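Local coordinates for uracil-DNA glycosylase (Epstein-Barr virus, PDB 6LYJ), which belongs to the uracil-DNA glycosylase superfamily, as a viral member built around a parallel four-stranded sheet flanked by helices, at residues A[101-107]-A[135-139]; A[178-184]-A[200-206]. All coordinates share one frame; numbering follows the deposited sequence.

The two contacts lie on opposite sides of the chain's centre, their own centres about 25 Å apart and their nearest atoms about 12 Å apart. Contact 1 closes before contact 2 begins: 101-107 meets 135-139, and only later in the chain does 178-184 meet 200-206. Both lie within the uracil-DNA glycosylase superfamily region and border the same parallel strands, ordered 145-149, 85-89, 186-190, 207-211. Contact 1 packs beside outer strand 145-149, whereas contact 2 joins the end of helix 167-181 to the loop leading into the other outer strand, 207-211. Together they join connecting segments at two separate margins of one alpha/beta core.

Contact 1 of 2, residues A[101-107]-A[135-139]; sequences LAFSVAY and GCLDA
Ser104 and Gly135 meet through the shortest polar bond of this contact, Ser104 OG giving its proton to Gly135 O at 2.7 Å in the carbonyl plane, on a lone pair. In this alpha/beta fold of the uracil-DNA glycosylase superfamily, the bond links the loop after strand 85-89 to the turn that starts helix 138-142. The same hydroxyl accepts from Leu137 N at 3.1 Å, with an N-H...O angle of 152°. Ser104 OG stands opposite its own backbone N (chi1 -179°), placing it between Gly135 O and Leu137 N of segment 135-139, and Asn99 ND2 also bonds to it. Gly135 O is gripped twice, since Val105 N donates to it at 2.9 Å from above the carbonyl plane. A water bridges Ala106 O and Gly135 N, accepting from the latter.

Outside this polar core, CG and CD1 of Leu137 rest against Ser104 CB, each at 3.7 Å; Leu147 of strand 145-149 and Tyr119 of helix 113-125 also touch this leucine. Val105 sets its CG2 branch against Gly135 CA at 3.8 Å, where the absence of a side chain on the glycine lets the two segments draw close. Leu101 CD1 comes nearest to Asp138 OD1, the two side chains crossing at about a right angle, with Phe77 touching both. At the more exposed end, the sulfur of Cys136 lies against the backbone of Tyr107 and the root of its side chain, with SG 3.3 Å from Tyr107 N and 3.7 Å from Tyr107 CB.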
# COMPACT_ATOMS: atom_id res chain seq x y z
N LEU A 101 4.31 -9.21 4.34
CA LEU A 101 4.73 -8.77 3.02
C LEU A 101 3.93 -7.54 2.61
O LEU A 101 2.76 -7.40 2.98
CB LEU A 101 4.53 -9.87 1.97
CG LEU A 101 5.00 -11.30 2.26
CD1 LEU A 101 4.57 -12.24 1.14
CD2 LEU A 101 6.50 -11.34 2.41
N ALA A 102 4.56 -6.65 1.86
CA ALA A 102 3.81 -5.54 1.26
C ALA A 102 2.76 -6.07 0.29
O ALA A 102 3.00 -7.04 -0.44
CB ALA A 102 4.76 -4.59 0.54
N PHE A 103 1.57 -5.46 0.33
CA PHE A 103 0.47 -5.68 -0.61
C PHE A 103 -0.17 -7.06 -0.52
O PHE A 103 -1.38 -7.20 -0.75
CB PHE A 103 0.94 -5.42 -2.05
CG PHE A 103 1.29 -3.98 -2.30
CD1 PHE A 103 0.29 -3.01 -2.34
CD2 PHE A 103 2.60 -3.58 -2.48
CE1 PHE A 103 0.60 -1.68 -2.55
CE2 PHE A 103 2.92 -2.25 -2.70
CZ PHE A 103 1.92 -1.30 -2.74
N SER A 104 0.61 -8.08 -0.19
CA SER A 104 0.09 -9.44 -0.15
C SER A 104 -0.86 -9.65 1.02
O SER A 104 -0.76 -8.98 2.06
CB SER A 104 1.26 -10.42 -0.06
OG SER A 104 0.82 -11.76 -0.06
N VAL A 105 -1.78 -10.60 0.86
CA VAL A 105 -2.60 -11.09 1.96
C VAL A 105 -2.51 -12.61 1.98
O VAL A 105 -2.23 -13.25 0.96
CB VAL A 105 -4.08 -10.63 1.87
CG1 VAL A 105 -4.18 -9.11 1.95
CG2 VAL A 105 -4.72 -11.14 0.58
N ALA A 106 -2.77 -13.18 3.15
CA ALA A 106 -2.70 -14.62 3.32
C ALA A 106 -3.77 -15.33 2.50
O ALA A 106 -4.76 -14.74 2.07
CB ALA A 106 -2.83 -14.99 4.80
N TYR A 107 -3.55 -16.63 2.27
CA TYR A 107 -4.51 -17.43 1.52
C TYR A 107 -5.86 -17.44 2.23
O TYR A 107 -5.93 -17.44 3.46
CB TYR A 107 -3.99 -18.86 1.35
CG TYR A 107 -5.00 -19.80 0.73
CD1 TYR A 107 -5.25 -19.78 -0.63
CD2 TYR A 107 -5.71 -20.70 1.52
CE1 TYR A 107 -6.18 -20.63 -1.20
CE2 TYR A 107 -6.64 -21.56 0.96
CZ TYR A 107 -6.87 -21.52 -0.40
OH TYR A 107 -7.79 -22.37 -0.97
N GLY A 135 -4.32 -13.57 -2.86
CA GLY A 135 -3.42 -12.44 -2.74
C GLY A 135 -2.04 -12.82 -2.24
O GLY A 135 -1.32 -11.97 -1.69
N CYS A 136 -1.66 -14.07 -2.45
CA CYS A 136 -0.41 -14.62 -1.93
C CYS A 136 0.72 -14.34 -2.91
O CYS A 136 0.72 -14.85 -4.04
CB CYS A 136 -0.53 -16.13 -1.70
SG CYS A 136 -1.75 -16.58 -0.46
N LEU A 137 1.70 -13.54 -2.48
CA LEU A 137 2.84 -13.17 -3.31
C LEU A 137 4.09 -13.95 -2.93
O LEU A 137 5.20 -13.53 -3.29
CB LEU A 137 3.09 -11.66 -3.23
CG LEU A 137 1.89 -10.80 -3.65
CD1 LEU A 137 2.19 -9.31 -3.47
CD2 LEU A 137 1.50 -11.11 -5.09
N ASP A 138 3.94 -15.07 -2.23
CA ASP A 138 5.10 -15.82 -1.74
C ASP A 138 6.05 -16.21 -2.86
O ASP A 138 7.27 -16.16 -2.68
CB ASP A 138 4.65 -17.08 -0.99
CG ASP A 138 3.78 -16.77 0.22
OD1 ASP A 138 3.29 -15.63 0.33
OD2 ASP A 138 3.61 -17.67 1.07
N ALA A 139 5.52 -16.62 -4.02
CA ALA A 139 6.38 -17.06 -5.12
C ALA A 139 7.25 -15.92 -5.65
O ALA A 139 8.42 -16.13 -5.99
CB ALA A 139 5.53 -17.67 -6.23
O HOH W 1 -5.72 -14.51 -0.63

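Contact 2 of 2, residues A[178-184]-A[200-206]; sequences LSERLKA and LINSKKH
Ser179 and His206 are joined by a short, nearly straight hydrogen bond, His206 NE2 donating to Ser179 O at 2.6 Å with an angle of 171°. The carbonyl oxygen lies in the imidazole plane, and the N-H meets it on a lone pair. Ser179 O also accepts from Lys205 NZ at 3.1 Å, so one carbonyl in the last turn of helix 167-181 holds two side chains. Lys205 NZ makes a second bond, to Leu182 O at 2.9 Å, from above that carbonyl plane. The lysine reaches both acceptors because its otherwise extended chain bends at chi3 (66°). The side chains of Lys205 and His206 thus take up carbonyls at the C-terminal end of the helix, and the lysine's positive charge probably complements the helix dipole.

A further bond runs from the loop backbone to the helix: Asn202 N donates to Ser179 OG at 2.8 Å and 173°. Asn202 OD1 accepts from Lys204 N in an Asx turn, which shapes the loop leading to Lys205 and His206. A water lies between Lys183 O and Lys205 O and bridges them.

Packing across the segments brings Ala184 CA to the edge of the imidazole, 3.7 Å from His206 ND1, while the preceding residue, Lys205, lays its CB over one face. Ile201 CG2 touches Ser179 OG.

The contact joins the end of helix 167-181 to the loop before strand 207-211. Phe187 of strand 186-190 meets the His206 ring with its plane inclined and also touches Ile201, while Leu200 packs back on Ile175 of helix 167-181.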
# COMPACT_ATOMS: atom_id res chain seq x y z
N LEU A 178 20.43 -1.94 0.44
CA LEU A 178 20.14 -2.71 -0.77
C LEU A 178 20.74 -2.02 -1.99
O LEU A 178 21.37 -2.67 -2.83
CB LEU A 178 18.63 -2.89 -0.93
CG LEU A 178 17.92 -3.83 0.05
CD1 LEU A 178 16.43 -3.59 0.00
CD2 LEU A 178 18.24 -5.29 -0.28
N SER A 179 20.56 -0.70 -2.08
CA SER A 179 21.14 0.05 -3.19
C SER A 179 22.66 -0.06 -3.20
O SER A 179 23.28 -0.26 -4.26
CB SER A 179 20.72 1.51 -3.10
OG SER A 179 21.30 2.29 -4.14
N GLU A 180 23.29 0.04 -2.03
CA GLU A 180 24.74 0.05 -1.94
C GLU A 180 25.34 -1.32 -2.22
O GLU A 180 26.34 -1.44 -2.94
CB GLU A 180 25.16 0.55 -0.55
CG GLU A 180 26.63 0.39 -0.23
CD GLU A 180 26.93 0.65 1.23
OE1 GLU A 180 26.22 1.48 1.84
OE2 GLU A 180 27.87 0.03 1.78
N ARG A 181 24.75 -2.38 -1.67
CA ARG A 181 25.36 -3.71 -1.65
C ARG A 181 25.00 -4.56 -2.86
O ARG A 181 25.78 -5.44 -3.23
CB ARG A 181 24.93 -4.45 -0.38
CG ARG A 181 25.30 -3.75 0.92
CD ARG A 181 26.61 -4.22 1.51
NE ARG A 181 27.03 -3.36 2.61
CZ ARG A 181 26.92 -3.69 3.90
NH1 ARG A 181 26.41 -4.86 4.24
NH2 ARG A 181 27.32 -2.84 4.84
N LEU A 182 23.83 -4.33 -3.46
CA LEU A 182 23.45 -5.10 -4.64
C LEU A 182 24.07 -4.49 -5.89
O LEU A 182 24.12 -3.27 -6.05
CB LEU A 182 21.93 -5.15 -4.78
CG LEU A 182 21.18 -5.86 -3.65
CD1 LEU A 182 19.67 -5.78 -3.87
CD2 LEU A 182 21.63 -7.31 -3.51
N LYS A 183 24.54 -5.37 -6.79
CA LYS A 183 25.15 -4.90 -8.03
C LYS A 183 24.11 -4.33 -8.98
O LYS A 183 24.35 -3.31 -9.64
CB LYS A 183 25.91 -6.05 -8.69
CG LYS A 183 26.65 -5.66 -9.97
CD LYS A 183 27.35 -6.87 -10.58
CE LYS A 183 28.17 -6.47 -11.79
NZ LYS A 183 29.02 -7.59 -12.29
N ALA A 184 22.94 -4.96 -9.07
CA ALA A 184 21.90 -4.55 -10.00
C ALA A 184 20.55 -4.97 -9.45
O ALA A 184 20.33 -6.15 -9.18
CB ALA A 184 22.12 -5.16 -11.39
N LEU A 200 17.15 7.75 -1.88
CA LEU A 200 17.99 6.78 -1.19
C LEU A 200 18.70 5.83 -2.15
O LEU A 200 19.64 5.14 -1.73
CB LEU A 200 17.16 5.96 -0.20
CG LEU A 200 16.46 6.70 0.93
CD1 LEU A 200 15.59 5.74 1.74
CD2 LEU A 200 17.48 7.37 1.83
N ILE A 201 18.29 5.77 -3.41
CA ILE A 201 18.70 4.72 -4.34
C ILE A 201 19.64 5.30 -5.38
O ILE A 201 19.41 6.39 -5.91
CB ILE A 201 17.48 4.07 -5.02
CG1 ILE A 201 16.49 3.53 -3.97
CG2 ILE A 201 17.92 2.95 -5.96
CD1 ILE A 201 15.08 3.35 -4.49
N ASN A 202 20.72 4.56 -5.66
CA ASN A 202 21.68 4.94 -6.69
C ASN A 202 21.08 4.59 -8.05
O ASN A 202 21.17 3.44 -8.50
CB ASN A 202 23.01 4.23 -6.45
CG ASN A 202 24.10 4.65 -7.42
OD1 ASN A 202 23.83 5.20 -8.49
ND2 ASN A 202 25.34 4.39 -7.06
N SER A 203 20.49 5.57 -8.72
CA SER A 203 19.79 5.32 -9.97
C SER A 203 20.73 5.16 -11.16
O SER A 203 20.25 4.98 -12.29
CB SER A 203 18.79 6.45 -10.26
OG SER A 203 19.44 7.71 -10.32
N LYS A 204 22.04 5.21 -10.95
CA LYS A 204 22.97 4.78 -11.99
C LYS A 204 23.24 3.28 -11.93
O LYS A 204 23.36 2.63 -12.98
CB LYS A 204 24.29 5.55 -11.89
CG LYS A 204 24.19 7.02 -12.30
CD LYS A 204 23.61 7.18 -13.71
CE LYS A 204 24.36 6.37 -14.76
NZ LYS A 204 25.69 6.95 -15.10
N LYS A 205 23.35 2.71 -10.73
CA LYS A 205 23.44 1.25 -10.62
C LYS A 205 22.11 0.59 -10.93
O LYS A 205 22.06 -0.43 -11.62
CB LYS A 205 23.89 0.85 -9.21
CG LYS A 205 25.27 1.29 -8.80
CD LYS A 205 25.51 0.92 -7.34
CE LYS A 205 25.55 -0.59 -7.16
NZ LYS A 205 25.88 -1.00 -5.77
N HIS A 206 21.02 1.15 -10.42
CA HIS A 206 19.75 0.45 -10.33
C HIS A 206 18.69 1.12 -11.18
O HIS A 206 18.75 2.33 -11.45
CB HIS A 206 19.30 0.36 -8.87
CG HIS A 206 20.33 -0.23 -7.96
ND1 HIS A 206 20.86 -1.49 -8.16
CD2 HIS A 206 20.93 0.26 -6.85
CE1 HIS A 206 21.75 -1.75 -7.22
NE2 HIS A 206 21.81 -0.70 -6.41
O HOH W 2 23.91 -2.06 -12.27